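Local coordinates for Crh-like protein 5 (Neosartorya fumigata, PDB 6IBW) that couples chitin hydrolysis to transglycosylation, transferring chitin to 1,6-beta-glucan or to other chitin chains to cross-link the fungal cell wall and septa, at residues 51-56 and 185-190; 75-80 and 214-219; 89-94 and 179-184; 113-118 and 173-178. All coordinates share one frame; numbering follows the deposited sequence.

From the N terminus, segments 51-56, 75-80, 89-94 and 113-118 come first, and their partners follow as 173-178, 179-184, 185-190 and 214-219. Interaction 4 closes the shortest loop and is nested in interaction 3, which in turn is nested in interaction 1. Interaction 2 encloses 3 and 4 but crosses interaction 1. Interaction 3 pairs two strands of the chitin-binding sheet and interaction 2 two strands of the sheet behind it; Val-216 and Val-219 pack on Leu-183 between the layers. Interaction 1 joins the two sheets at one end, while interaction 4, on the opposite side of the chain's centre, seats a loop against the end of strand 110-116.

Interaction 1: residues 51-56 and 185-190; sequences FTVAKQ and SWAGGD. With NAG (2-acetamido-2-deoxy-beta-D-glucopyranose), chain C; NAG (2-acetamido-2-deoxy-beta-D-glucopyranose), chain B; NAG (2-acetamido-2-deoxy-beta-D-glucopyranose), chain D; NAG (2-acetamido-2-deoxy-beta-D-glucopyranose), chain E.
Val-53 provides the apolar part of this contact with both methyl groups. Val-53 CG1, placed opposite its own backbone N (chi1 172°), meets Ala-187 CB at 4.1 Å, while Val-53 CG2 lies against the backbone at Trp-186 CA (4.0 Å) and also borders the Ser-185 side chain. The two short strands run side by side in nearly the same direction, 13° apart, with their axes 6.5 Å from each other, and no backbone bonds join them.

Polar contacts lie at both ends. Ser-185 OG is directed at strand 51-53, 3.2 Å from Phe-51 O, and touches Phe-51 CB as well, whereas the Phe-51 ring leads off toward strand 212-223. Across the loops, Gln-56 NE2 faces Asp-190 OD1 as a hydrogen-bond donor would, though the modelled separation is too short to be relied on. The two side chains meet at about a right angle, and Asp-190 OD1 also accepts from Ser-192 N.

Trp-186, whose CB points away from 51-56, makes the main sugar contacts; Ala-187 O and Asp-190 OD2 also lie near the methyl C8 of NAG of chain B. NAG of chain C lies over one indole face of Trp-186, its C5 3.6 Å above the ring plane, in a carbohydrate CH-pi arrangement. Trp-186 NE1 gives a weak bond to O6 of NAG of chain D (3.2 Å). Such an aromatic platform beneath a sugar ring is characteristic of glycoside hydrolase clefts, here the chitin-binding groove of the GH16 domain.

Interaction 2: residues 75-80 and 214-219; sequences VVMKAA and MYVKSV
Lys-78 N donates to Tyr-215 O at 2.8 Å, and the same oxygen also faces the CA-H of Met-77. Tyr-215 N returns a bond to Lys-78 O (2.9 Å, 165° at the hydrogen), making Lys-78 and Tyr-215 a regular antiparallel hydrogen-bonded pair. Farther along, Lys-217 N reaches Val-76 O at 2.9 Å and Val-76 N reaches Ser-218 O at 3.1 Å. Lys-217 and Ser-218 thus both stand opposite Val-76, a beta bulge that adds one residue to strand 214-219 between the non-hydrogen-bonded pairs Met-77 with Val-216 and Val-75 with Val-219.

Val-75, Met-77, Val-216 and Val-219 project from one face of the sheet. The two branches of Val-75 divide the work: CG1 meets Val-216 CG1, and CG2 lies beside Val-219 CG2 at 3.8 Å, these two side chains pointing the same way. Met-77 and Met-214 cross at about a right angle, SD of Met-77 lying 3.9 Å from CG of Met-214. Ile-89 and Leu-183 of the other sheet close over this face.

On the reverse face Lys-78 starts out trans (chi1 -166°) and runs alongside Tyr-215, bringing CE to 3.5 Å from ring atom CD2; its NZ continues to Gln-47 OE1. Val-76 beside it touches the Ser-218 side chain. The two faces therefore differ in chemistry: valine and methionine side chains fill the sandwich interior, while the outer face combines aliphatic and aromatic packing with polar ends.

Interaction 3: residues 89-94 and 179-184; sequences IVLESD and MRLRLG. With NAG (2-acetamido-2-deoxy-beta-D-glucopyranose), chain C.
From neighbouring strands, Arg-182 and Glu-92 cross at a slant, Glu-92 OE1 coming to the guanidinium edge at Arg-182 NH2 (3.5 Å) in a weak salt bridge. Carboxylate and guanidinium planes stand 77° apart, far from a flat two-bond pairing. Bent at chi3 (-58°), Arg-182 turns NE to the acetamido oxygen O7 of NAG of chain C, a 2.8 Å bond. Thus the sugar takes NE and the glutamate NH2. Val-90 lies alongside the arginine, pointing the same way; its CG1 touches NH2 at 3.6 Å, and its CG2 meets the acetamido methyl C8.

The backbones beneath form an antiparallel ladder, with paired bonds joining Val-90 to Arg-182 and Glu-92 to Arg-180; Arg-182 N to Val-90 O is almost straight (177°). On the other face Ile-89 CG2 touches both Leu-181 CD1 and Leu-183 CD2, at 4.0 Å each, these side chains all running the same way. Leu-91 slants across Leu-181.

The sheet continues on both sides: strand 98-105, bearing the probable nucleophile Glu-98, flanks 85-92, and strand 61-64 flanks 180-187. Behind the leucines lie Val-75 of strand 71-78 and Val-219 of strand 212-223.

Interaction 4: residues 113-118 and 173-178; sequences TNYFGK and RFPQTP. With NAG (2-acetamido-2-deoxy-beta-D-glucopyranose), chain D; NAG (2-acetamido-2-deoxy-beta-D-glucopyranose), chain E.
At the end of strand 110-116 in the GH16 chitin-binding sheet, Tyr-115, Gly-117 and Lys-118 meet the loop 173-178 that leads into strand 180-187. The Arg-173 carbonyl oxygen points into this junction. Arg-173 O lies at the edge of the Tyr-115 ring, near its plane, 3.5 Å from CE1, and takes a CA-H contact from Gly-117. Pro-175 lies beside it, with CG 3.8 Å from Phe-116 O and also near Tyr-115 CD1.

Farther out, Lys-118 and Arg-173 cross at about a right angle, the lysine CD against NH1 of Arg-173 at 3.4 Å. Arg-173 NE is engaged in a salt bridge with Asp-120. Gln-176 braces the loop from within: NE2 donates to Phe-174 O (2.9 Å, 167°), approaching from above the carbonyl plane, and also to Gly-171 O.

Phe-116 turns the other way, its CE2 3.5 Å from C7 of NAG of chain D, and its backbone pairs with that of Glu-98, the probable nucleophile.

The two segments thus touch through carbon packing and carbonyl contacts without direct hydrogen bonds. Polar linkage passes instead through Asp-97, whose carboxylate accepts from Lys-118 N on one side and from Gln-176 N and Thr-177 OG1 on the other. Asp-97 thus joins the two segments, while Asp-120 would probably offset the charge of Arg-173, whose NH1 has the like-charged Lys-118 NZ 5.0 Å away.

Interaction 1: residues 51-56 and 185-190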
# COMPACT_ATOMS: atom_id res chain seq x y z
N PHE A 51 13.92 -0.49 2.40
CA PHE A 51 13.14 -0.07 3.58
C PHE A 51 13.69 -0.86 4.77
O PHE A 51 13.42 -2.08 4.88
CB PHE A 51 11.66 -0.29 3.28
CG PHE A 51 11.24 0.45 2.05
CD1 PHE A 51 10.80 1.76 2.14
CD2 PHE A 51 11.34 -0.14 0.79
CE1 PHE A 51 10.43 2.46 1.00
CE2 PHE A 51 10.98 0.57 -0.34
CZ PHE A 51 10.55 1.87 -0.24
N THR A 52 14.53 -0.19 5.57
CA THR A 52 15.28 -0.82 6.68
C THR A 52 14.72 -0.35 8.02
O THR A 52 14.62 0.86 8.24
CB THR A 52 16.77 -0.52 6.55
OG1 THR A 52 17.09 -0.96 5.23
CG2 THR A 52 17.62 -1.23 7.58
N VAL A 53 14.36 -1.28 8.88
CA VAL A 53 14.09 -0.97 10.30
C VAL A 53 15.37 -1.27 11.07
O VAL A 53 15.60 -2.45 11.37
CB VAL A 53 12.88 -1.78 10.80
CG1 VAL A 53 12.69 -1.64 12.31
CG2 VAL A 53 11.62 -1.39 10.03
N ALA A 54 16.23 -0.28 11.28
CA ALA A 54 17.51 -0.49 11.98
C ALA A 54 17.32 -0.22 13.47
O ALA A 54 17.97 -0.90 14.26
CB ALA A 54 18.61 0.36 11.39
N LYS A 55 16.46 0.72 13.85
CA LYS A 55 16.33 1.18 15.25
C LYS A 55 14.86 1.51 15.54
O LYS A 55 14.05 1.45 14.61
CB LYS A 55 17.26 2.37 15.50
CG LYS A 55 16.68 3.76 15.25
CD LYS A 55 17.43 4.85 16.01
CE LYS A 55 18.56 5.46 15.21
NZ LYS A 55 18.03 6.17 14.02
N GLN A 56 14.54 1.78 16.80
CA GLN A 56 13.15 2.09 17.21
C GLN A 56 12.75 3.40 16.53
O GLN A 56 13.61 4.31 16.43
CB GLN A 56 12.99 2.14 18.73
CG GLN A 56 11.63 1.62 19.18
CD GLN A 56 11.11 2.15 20.49
OE1 GLN A 56 11.80 2.88 21.19
NE2 GLN A 56 9.89 1.78 20.83
N SER A 185 8.32 0.02 5.41
CA SER A 185 8.48 -1.02 6.45
C SER A 185 8.36 -0.32 7.80
O SER A 185 8.73 0.85 7.91
CB SER A 185 9.78 -1.73 6.28
OG SER A 185 10.87 -0.82 6.33
N TRP A 186 7.82 -1.00 8.78
CA TRP A 186 7.77 -0.43 10.14
C TRP A 186 7.75 -1.59 11.12
O TRP A 186 7.54 -2.72 10.71
CB TRP A 186 6.56 0.48 10.30
CG TRP A 186 5.27 -0.16 9.90
CD1 TRP A 186 4.88 -0.53 8.65
CD2 TRP A 186 4.18 -0.48 10.77
NE1 TRP A 186 3.63 -1.07 8.69
CE2 TRP A 186 3.17 -1.05 9.98
CE3 TRP A 186 3.96 -0.33 12.14
CZ2 TRP A 186 1.95 -1.49 10.51
CZ3 TRP A 186 2.76 -0.76 12.66
CH2 TRP A 186 1.77 -1.33 11.86
N ALA A 187 7.99 -1.32 12.39
CA ALA A 187 7.96 -2.40 13.37
C ALA A 187 6.60 -2.33 14.07
O ALA A 187 6.39 -1.40 14.85
CB ALA A 187 9.15 -2.27 14.28
N GLY A 188 5.70 -3.25 13.75
CA GLY A 188 4.41 -3.42 14.44
C GLY A 188 4.65 -4.00 15.82
O GLY A 188 3.79 -3.85 16.69
N GLY A 189 5.81 -4.61 16.00
CA GLY A 189 6.27 -5.15 17.29
C GLY A 189 7.07 -4.12 18.05
O GLY A 189 7.76 -4.50 19.02
N ASP A 190 7.01 -2.85 17.65
CA ASP A 190 7.61 -1.74 18.43
C ASP A 190 7.08 -1.90 19.85
O ASP A 190 5.87 -2.05 20.02
CB ASP A 190 7.23 -0.38 17.84
CG ASP A 190 7.87 0.83 18.53
OD1 ASP A 190 7.93 0.84 19.76
OD2 ASP A 190 8.31 1.74 17.81
C1 NAG C . 1.55 2.14 8.60
C2 NAG C . 2.62 3.05 8.03
C3 NAG C . 3.74 3.26 9.03
C4 NAG C . 3.17 3.68 10.37
C5 NAG C . 2.14 2.65 10.82
C6 NAG C . 1.57 2.91 12.20
C7 NAG C . 2.78 2.75 5.62
C8 NAG C . 3.51 2.15 4.46
N2 NAG C . 3.21 2.48 6.83
O3 NAG C . 4.60 4.25 8.46
O4 NAG C . 4.23 3.78 11.34
O5 NAG C . 1.10 2.62 9.87
O6 NAG C . 0.72 4.06 12.17
O7 NAG C . 1.83 3.46 5.44
C1 NAG B . 4.34 5.10 11.89
C2 NAG B . 5.33 5.11 13.03
C3 NAG B . 5.30 6.46 13.75
C4 NAG B . 5.39 7.62 12.76
C5 NAG B . 4.70 7.40 11.39
C6 NAG B . 5.33 8.28 10.30
C7 NAG B . 5.93 2.99 14.11
C8 NAG B . 5.48 2.02 15.17
N2 NAG B . 5.08 4.02 13.95
O3 NAG B . 6.42 6.54 14.65
O4 NAG B . 4.90 8.81 13.43
O5 NAG B . 4.81 6.04 10.94
O6 NAG B . 6.44 7.61 9.66
O7 NAG B . 6.99 2.85 13.47
C1 NAG D . -3.07 0.05 7.29
C2 NAG D . -2.93 0.91 8.56
C3 NAG D . -1.77 1.89 8.48
C4 NAG D . -0.51 1.18 7.98
C5 NAG D . -0.74 0.35 6.73
C6 NAG D . 0.51 -0.45 6.41
C7 NAG D . -5.11 1.10 9.69
C8 NAG D . -6.22 2.04 10.08
N2 NAG D . -4.14 1.62 8.92
O1 NAG D . -3.96 -1.07 7.53
O3 NAG D . -1.54 2.35 9.81
O4 NAG D . 0.52 2.10 7.61
O5 NAG D . -1.83 -0.54 6.88
O6 NAG D . 0.76 -1.51 7.35
O7 NAG D . -5.12 -0.06 10.09
C1 NAG E . -4.02 -4.34 12.38
C2 NAG E . -4.43 -4.70 10.94
C3 NAG E . -3.24 -4.50 10.01
C4 NAG E . -2.78 -3.04 10.12
C5 NAG E . -2.46 -2.63 11.56
C6 NAG E . -2.21 -1.12 11.58
C7 NAG E . -6.16 -6.36 10.32
C8 NAG E . -6.62 -7.79 10.44
N2 NAG E . -4.96 -6.06 10.86
O3 NAG E . -3.58 -4.86 8.65
O4 NAG E . -1.62 -2.82 9.32
O5 NAG E . -3.51 -2.99 12.48
O6 NAG E . -1.80 -0.69 12.87
O7 NAG E . -6.88 -5.54 9.76

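Interaction 2: residues 75-80 and 214-219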
# COMPACT_ATOMS: atom_id res chain seq x y z
N VAL A 75 3.87 -4.39 -7.70
CA VAL A 75 5.14 -4.09 -7.00
C VAL A 75 5.93 -5.39 -6.95
O VAL A 75 5.33 -6.41 -6.64
CB VAL A 75 4.89 -3.49 -5.61
CG1 VAL A 75 6.20 -3.24 -4.87
CG2 VAL A 75 4.08 -2.20 -5.70
N VAL A 76 7.21 -5.37 -7.29
CA VAL A 76 8.06 -6.56 -7.07
C VAL A 76 8.81 -6.30 -5.76
O VAL A 76 9.57 -5.35 -5.73
CB VAL A 76 8.94 -6.87 -8.29
CG1 VAL A 76 10.01 -7.92 -7.99
CG2 VAL A 76 8.08 -7.31 -9.47
N MET A 77 8.50 -7.06 -4.71
CA MET A 77 9.02 -6.84 -3.33
C MET A 77 9.60 -8.14 -2.75
O MET A 77 9.10 -9.21 -3.08
CB MET A 77 7.91 -6.32 -2.41
CG MET A 77 8.34 -6.20 -0.98
SD MET A 77 7.06 -5.62 0.09
CE MET A 77 5.99 -7.05 0.18
N LYS A 78 10.66 -8.05 -1.96
CA LYS A 78 11.11 -9.08 -1.00
C LYS A 78 10.83 -8.51 0.37
O LYS A 78 11.25 -7.37 0.60
CB LYS A 78 12.61 -9.34 -1.16
CG LYS A 78 13.13 -10.60 -0.49
CD LYS A 78 14.53 -10.95 -0.93
CE LYS A 78 15.58 -10.10 -0.24
NZ LYS A 78 16.93 -10.71 -0.31
N ALA A 79 10.11 -9.22 1.22
CA ALA A 79 9.70 -8.69 2.54
C ALA A 79 10.93 -8.58 3.44
O ALA A 79 11.93 -9.27 3.21
CB ALA A 79 8.63 -9.55 3.16
N ALA A 80 10.87 -7.72 4.45
CA ALA A 80 11.90 -7.63 5.49
C ALA A 80 11.69 -8.81 6.42
O ALA A 80 10.56 -9.18 6.70
CB ALA A 80 11.78 -6.33 6.23
N MET A 214 13.38 -4.36 3.73
CA MET A 214 12.36 -4.70 2.71
C MET A 214 12.85 -4.16 1.37
O MET A 214 13.26 -3.01 1.33
CB MET A 214 11.02 -4.06 3.07
CG MET A 214 10.09 -3.91 1.91
SD MET A 214 8.71 -2.89 2.43
CE MET A 214 8.39 -1.98 0.91
N TYR A 215 12.81 -4.96 0.32
CA TYR A 215 13.33 -4.55 -1.01
C TYR A 215 12.19 -4.43 -2.01
O TYR A 215 11.37 -5.33 -2.13
CB TYR A 215 14.40 -5.54 -1.47
CG TYR A 215 15.58 -5.65 -0.54
CD1 TYR A 215 16.66 -4.79 -0.64
CD2 TYR A 215 15.63 -6.64 0.43
CE1 TYR A 215 17.76 -4.91 0.20
CE2 TYR A 215 16.72 -6.78 1.28
CZ TYR A 215 17.79 -5.90 1.16
OH TYR A 215 18.86 -6.01 2.00
N VAL A 216 12.15 -3.32 -2.73
CA VAL A 216 11.21 -3.11 -3.87
C VAL A 216 12.06 -2.93 -5.12
O VAL A 216 12.76 -1.94 -5.21
CB VAL A 216 10.26 -1.93 -3.59
CG1 VAL A 216 9.23 -1.76 -4.69
CG2 VAL A 216 9.56 -2.10 -2.25
N LYS A 217 12.05 -3.90 -6.02
CA LYS A 217 12.81 -3.83 -7.29
C LYS A 217 12.11 -2.90 -8.27
O LYS A 217 12.81 -2.09 -8.88
CB LYS A 217 13.03 -5.21 -7.90
CG LYS A 217 14.40 -5.80 -7.60
CD LYS A 217 14.87 -6.83 -8.59
CE LYS A 217 14.80 -8.25 -8.08
NZ LYS A 217 14.64 -9.21 -9.20
N SER A 218 10.80 -2.99 -8.45
CA SER A 218 10.10 -2.16 -9.47
C SER A 218 8.68 -1.81 -9.02
O SER A 218 8.15 -2.51 -8.16
CB SER A 218 10.11 -2.86 -10.80
OG SER A 218 9.22 -3.97 -10.80
N VAL A 219 8.09 -0.77 -9.60
CA VAL A 219 6.65 -0.42 -9.38
C VAL A 219 6.01 -0.18 -10.75
O VAL A 219 6.59 0.53 -11.54
CB VAL A 219 6.50 0.81 -8.47
CG1 VAL A 219 5.25 1.61 -8.80
CG2 VAL A 219 6.52 0.44 -7.00

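Interaction 3: residues 89-94 and 179-184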
# COMPACT_ATOMS: atom_id res chain seq x y z
N ILE A 89 2.65 -2.63 1.22
CA ILE A 89 2.30 -2.04 -0.11
C ILE A 89 0.94 -1.39 0.08
O ILE A 89 -0.01 -2.12 0.29
CB ILE A 89 2.29 -3.11 -1.22
CG1 ILE A 89 3.63 -3.86 -1.32
CG2 ILE A 89 1.89 -2.48 -2.53
CD1 ILE A 89 3.65 -5.02 -2.27
N VAL A 90 0.83 -0.07 0.11
CA VAL A 90 -0.46 0.56 0.51
C VAL A 90 -1.01 1.44 -0.60
O VAL A 90 -0.28 2.28 -1.14
CB VAL A 90 -0.34 1.37 1.81
CG1 VAL A 90 -1.70 1.81 2.29
CG2 VAL A 90 0.38 0.58 2.88
N LEU A 91 -2.28 1.27 -0.93
CA LEU A 91 -2.99 2.20 -1.83
C LEU A 91 -3.91 3.02 -0.95
O LEU A 91 -4.65 2.41 -0.19
CB LEU A 91 -3.74 1.37 -2.87
CG LEU A 91 -2.93 0.94 -4.08
CD1 LEU A 91 -3.82 0.21 -5.07
CD2 LEU A 91 -2.29 2.13 -4.74
N GLU A 92 -3.83 4.34 -0.95
CA GLU A 92 -4.74 5.09 -0.06
C GLU A 92 -5.23 6.39 -0.69
O GLU A 92 -4.44 7.05 -1.33
CB GLU A 92 -4.13 5.35 1.32
CG GLU A 92 -5.24 5.62 2.32
CD GLU A 92 -4.88 5.86 3.78
OE1 GLU A 92 -4.10 6.80 4.03
OE2 GLU A 92 -5.41 5.13 4.66
N SER A 93 -6.50 6.70 -0.50
CA SER A 93 -7.10 7.96 -0.99
C SER A 93 -7.25 8.93 0.18
O SER A 93 -7.10 8.50 1.34
CB SER A 93 -8.39 7.70 -1.67
OG SER A 93 -9.36 7.29 -0.74
N ASP A 94 -7.53 10.19 -0.13
CA ASP A 94 -7.68 11.28 0.87
C ASP A 94 -8.92 11.05 1.73
O ASP A 94 -8.94 11.55 2.86
CB ASP A 94 -7.70 12.63 0.15
CG ASP A 94 -6.30 13.03 -0.30
OD1 ASP A 94 -5.34 12.41 0.18
OD2 ASP A 94 -6.19 13.95 -1.12
N MET A 179 -6.25 7.13 -5.49
CA MET A 179 -5.31 6.59 -4.46
C MET A 179 -3.87 6.76 -4.93
O MET A 179 -3.58 6.56 -6.11
CB MET A 179 -5.60 5.12 -4.15
CG MET A 179 -6.35 4.93 -2.86
SD MET A 179 -7.18 3.36 -2.83
CE MET A 179 -8.73 3.90 -3.54
N ARG A 180 -2.99 7.07 -3.98
CA ARG A 180 -1.53 7.18 -4.18
C ARG A 180 -0.90 5.88 -3.69
O ARG A 180 -1.50 5.23 -2.86
CB ARG A 180 -0.97 8.40 -3.43
CG ARG A 180 -1.50 8.55 -2.01
CD ARG A 180 -0.66 9.44 -1.12
NE ARG A 180 0.36 10.15 -1.89
CZ ARG A 180 0.61 11.47 -1.86
NH1 ARG A 180 -0.09 12.29 -1.09
NH2 ARG A 180 1.58 11.97 -2.62
N LEU A 181 0.23 5.48 -4.23
CA LEU A 181 0.92 4.26 -3.74
C LEU A 181 1.94 4.67 -2.67
O LEU A 181 2.71 5.60 -2.94
CB LEU A 181 1.55 3.52 -4.92
CG LEU A 181 2.28 2.23 -4.57
CD1 LEU A 181 1.36 1.20 -3.94
CD2 LEU A 181 2.91 1.64 -5.82
N ARG A 182 1.89 4.01 -1.52
CA ARG A 182 2.88 4.15 -0.42
C ARG A 182 3.60 2.82 -0.27
O ARG A 182 2.93 1.77 -0.22
CB ARG A 182 2.20 4.41 0.91
CG ARG A 182 2.15 5.86 1.34
CD ARG A 182 2.14 5.98 2.86
NE ARG A 182 1.02 5.26 3.44
CZ ARG A 182 -0.23 5.71 3.45
NH1 ARG A 182 -0.53 6.87 2.90
NH2 ARG A 182 -1.18 4.96 4.00
N LEU A 183 4.93 2.84 -0.19
CA LEU A 183 5.70 1.62 0.13
C LEU A 183 6.45 1.90 1.43
O LEU A 183 7.00 3.00 1.55
CB LEU A 183 6.64 1.32 -1.03
CG LEU A 183 5.96 0.99 -2.36
CD1 LEU A 183 6.99 0.99 -3.47
CD2 LEU A 183 5.22 -0.34 -2.28
N GLY A 184 6.49 0.96 2.37
CA GLY A 184 7.26 1.19 3.60
C GLY A 184 7.41 -0.05 4.46
O GLY A 184 6.70 -1.03 4.26
C1 NAG C . 1.55 2.14 8.60
C2 NAG C . 2.62 3.05 8.03
C3 NAG C . 3.74 3.26 9.03
C4 NAG C . 3.17 3.68 10.37
C5 NAG C . 2.14 2.65 10.82
C6 NAG C . 1.57 2.91 12.20
C7 NAG C . 2.78 2.75 5.62
C8 NAG C . 3.51 2.15 4.46
N2 NAG C . 3.21 2.48 6.83
O3 NAG C . 4.60 4.25 8.46
O4 NAG C . 4.23 3.78 11.34
O5 NAG C . 1.10 2.62 9.87
O6 NAG C . 0.72 4.06 12.17
O7 NAG C . 1.83 3.46 5.44

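Interaction 4: residues 113-118 and 173-178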
# COMPACT_ATOMS: atom_id res chain seq x y z
N THR A 113 -3.65 -9.62 3.03
CA THR A 113 -4.35 -8.65 2.17
C THR A 113 -5.38 -7.96 3.05
O THR A 113 -5.89 -8.60 3.96
CB THR A 113 -4.97 -9.34 0.95
OG1 THR A 113 -6.18 -9.97 1.37
CG2 THR A 113 -4.07 -10.41 0.37
N ASN A 114 -5.66 -6.70 2.81
CA ASN A 114 -6.59 -5.97 3.71
C ASN A 114 -7.13 -4.79 2.94
O ASN A 114 -6.47 -4.37 1.99
CB ASN A 114 -5.89 -5.58 5.01
CG ASN A 114 -6.83 -5.02 6.05
OD1 ASN A 114 -7.86 -5.61 6.38
ND2 ASN A 114 -6.46 -3.88 6.62
N TYR A 115 -8.30 -4.28 3.31
CA TYR A 115 -8.85 -3.03 2.74
C TYR A 115 -9.71 -2.34 3.79
O TYR A 115 -10.09 -3.00 4.76
CB TYR A 115 -9.65 -3.33 1.47
CG TYR A 115 -11.05 -3.80 1.76
CD1 TYR A 115 -12.06 -2.87 1.94
CD2 TYR A 115 -11.36 -5.14 1.87
CE1 TYR A 115 -13.35 -3.27 2.23
CE2 TYR A 115 -12.66 -5.55 2.16
CZ TYR A 115 -13.66 -4.61 2.34
OH TYR A 115 -14.96 -4.96 2.60
N PHE A 116 -9.98 -1.06 3.63
CA PHE A 116 -11.11 -0.38 4.32
C PHE A 116 -11.66 0.70 3.40
O PHE A 116 -11.02 1.05 2.41
CB PHE A 116 -10.74 0.05 5.74
CG PHE A 116 -9.36 0.60 5.95
CD1 PHE A 116 -9.05 1.88 5.52
CD2 PHE A 116 -8.39 -0.13 6.64
CE1 PHE A 116 -7.79 2.43 5.74
CE2 PHE A 116 -7.12 0.41 6.85
CZ PHE A 116 -6.83 1.69 6.40
N GLY A 117 -12.91 1.09 3.64
CA GLY A 117 -13.57 2.20 2.94
C GLY A 117 -13.75 3.35 3.91
O GLY A 117 -14.27 3.10 4.98
N LYS A 118 -13.26 4.53 3.56
CA LYS A 118 -13.53 5.80 4.28
C LYS A 118 -12.99 5.74 5.71
O LYS A 118 -13.56 6.39 6.59
CB LYS A 118 -15.03 6.11 4.29
CG LYS A 118 -15.63 6.42 2.92
CD LYS A 118 -17.05 5.95 2.85
CE LYS A 118 -17.76 6.32 1.57
NZ LYS A 118 -17.36 5.45 0.44
N ARG A 173 -18.54 0.71 1.33
CA ARG A 173 -17.17 0.68 1.88
C ARG A 173 -16.18 0.17 0.83
O ARG A 173 -15.15 -0.38 1.23
CB ARG A 173 -17.17 -0.21 3.12
CG ARG A 173 -17.77 0.46 4.34
CD ARG A 173 -17.19 1.81 4.63
NE ARG A 173 -17.74 2.32 5.87
CZ ARG A 173 -18.57 3.35 5.98
NH1 ARG A 173 -18.96 4.03 4.91
NH2 ARG A 173 -18.99 3.72 7.17
N PHE A 174 -16.51 0.27 -0.46
CA PHE A 174 -15.63 -0.15 -1.57
C PHE A 174 -14.62 0.96 -1.84
O PHE A 174 -15.01 2.12 -1.78
CB PHE A 174 -16.46 -0.48 -2.80
CG PHE A 174 -15.69 -1.12 -3.92
CD1 PHE A 174 -15.38 -2.48 -3.90
CD2 PHE A 174 -15.32 -0.37 -5.00
CE1 PHE A 174 -14.67 -3.04 -4.94
CE2 PHE A 174 -14.61 -0.94 -6.05
CZ PHE A 174 -14.29 -2.27 -6.02
N PRO A 175 -13.31 0.69 -2.01
CA PRO A 175 -12.37 1.74 -2.39
C PRO A 175 -12.60 2.19 -3.84
O PRO A 175 -12.44 1.40 -4.75
CB PRO A 175 -10.99 1.07 -2.20
CG PRO A 175 -11.28 -0.08 -1.26
CD PRO A 175 -12.63 -0.57 -1.71
N GLN A 176 -13.00 3.44 -4.03
CA GLN A 176 -13.40 3.97 -5.35
C GLN A 176 -13.01 5.44 -5.46
O GLN A 176 -13.71 6.20 -6.12
CB GLN A 176 -14.92 3.80 -5.52
CG GLN A 176 -15.68 4.63 -4.48
CD GLN A 176 -17.07 4.11 -4.24
OE1 GLN A 176 -18.03 4.46 -4.94
NE2 GLN A 176 -17.19 3.24 -3.25
N THR A 177 -11.94 5.87 -4.81
CA THR A 177 -11.49 7.28 -4.88
C THR A 177 -10.04 7.29 -5.32
O THR A 177 -9.38 6.26 -5.26
CB THR A 177 -11.83 7.99 -3.58
OG1 THR A 177 -11.39 7.19 -2.48
CG2 THR A 177 -13.32 8.24 -3.47
N PRO A 178 -9.51 8.42 -5.82
CA PRO A 178 -8.13 8.45 -6.32
C PRO A 178 -7.14 8.08 -5.21
O PRO A 178 -7.25 8.62 -4.13
CB PRO A 178 -7.94 9.89 -6.80
CG PRO A 178 -9.36 10.39 -7.01
CD PRO A 178 -10.20 9.71 -5.94
C1 NAG D . -3.07 0.05 7.29
C2 NAG D . -2.93 0.91 8.56
C3 NAG D . -1.77 1.89 8.48
C4 NAG D . -0.51 1.18 7.98
C5 NAG D . -0.74 0.35 6.73
C6 NAG D . 0.51 -0.45 6.41
C7 NAG D . -5.11 1.10 9.69
C8 NAG D . -6.22 2.04 10.08
N2 NAG D . -4.14 1.62 8.92
O1 NAG D . -3.96 -1.07 7.53
O3 NAG D . -1.54 2.35 9.81
O4 NAG D . 0.52 2.10 7.61
O5 NAG D . -1.83 -0.54 6.88
O6 NAG D . 0.76 -1.51 7.35
O7 NAG D . -5.12 -0.06 10.09
C1 NAG E . -4.02 -4.34 12.38
C2 NAG E . -4.43 -4.70 10.94
C3 NAG E . -3.24 -4.50 10.01
C4 NAG E . -2.78 -3.04 10.12
C5 NAG E . -2.46 -2.63 11.56
C6 NAG E . -2.21 -1.12 11.58
C7 NAG E . -6.16 -6.36 10.32
C8 NAG E . -6.62 -7.79 10.44
N2 NAG E . -4.96 -6.06 10.86
O3 NAG E . -3.58 -4.86 8.65
O4 NAG E . -1.62 -2.82 9.32
O5 NAG E . -3.51 -2.99 12.48
O6 NAG E . -1.80 -0.69 12.87
O7 NAG E . -6.88 -5.54 9.76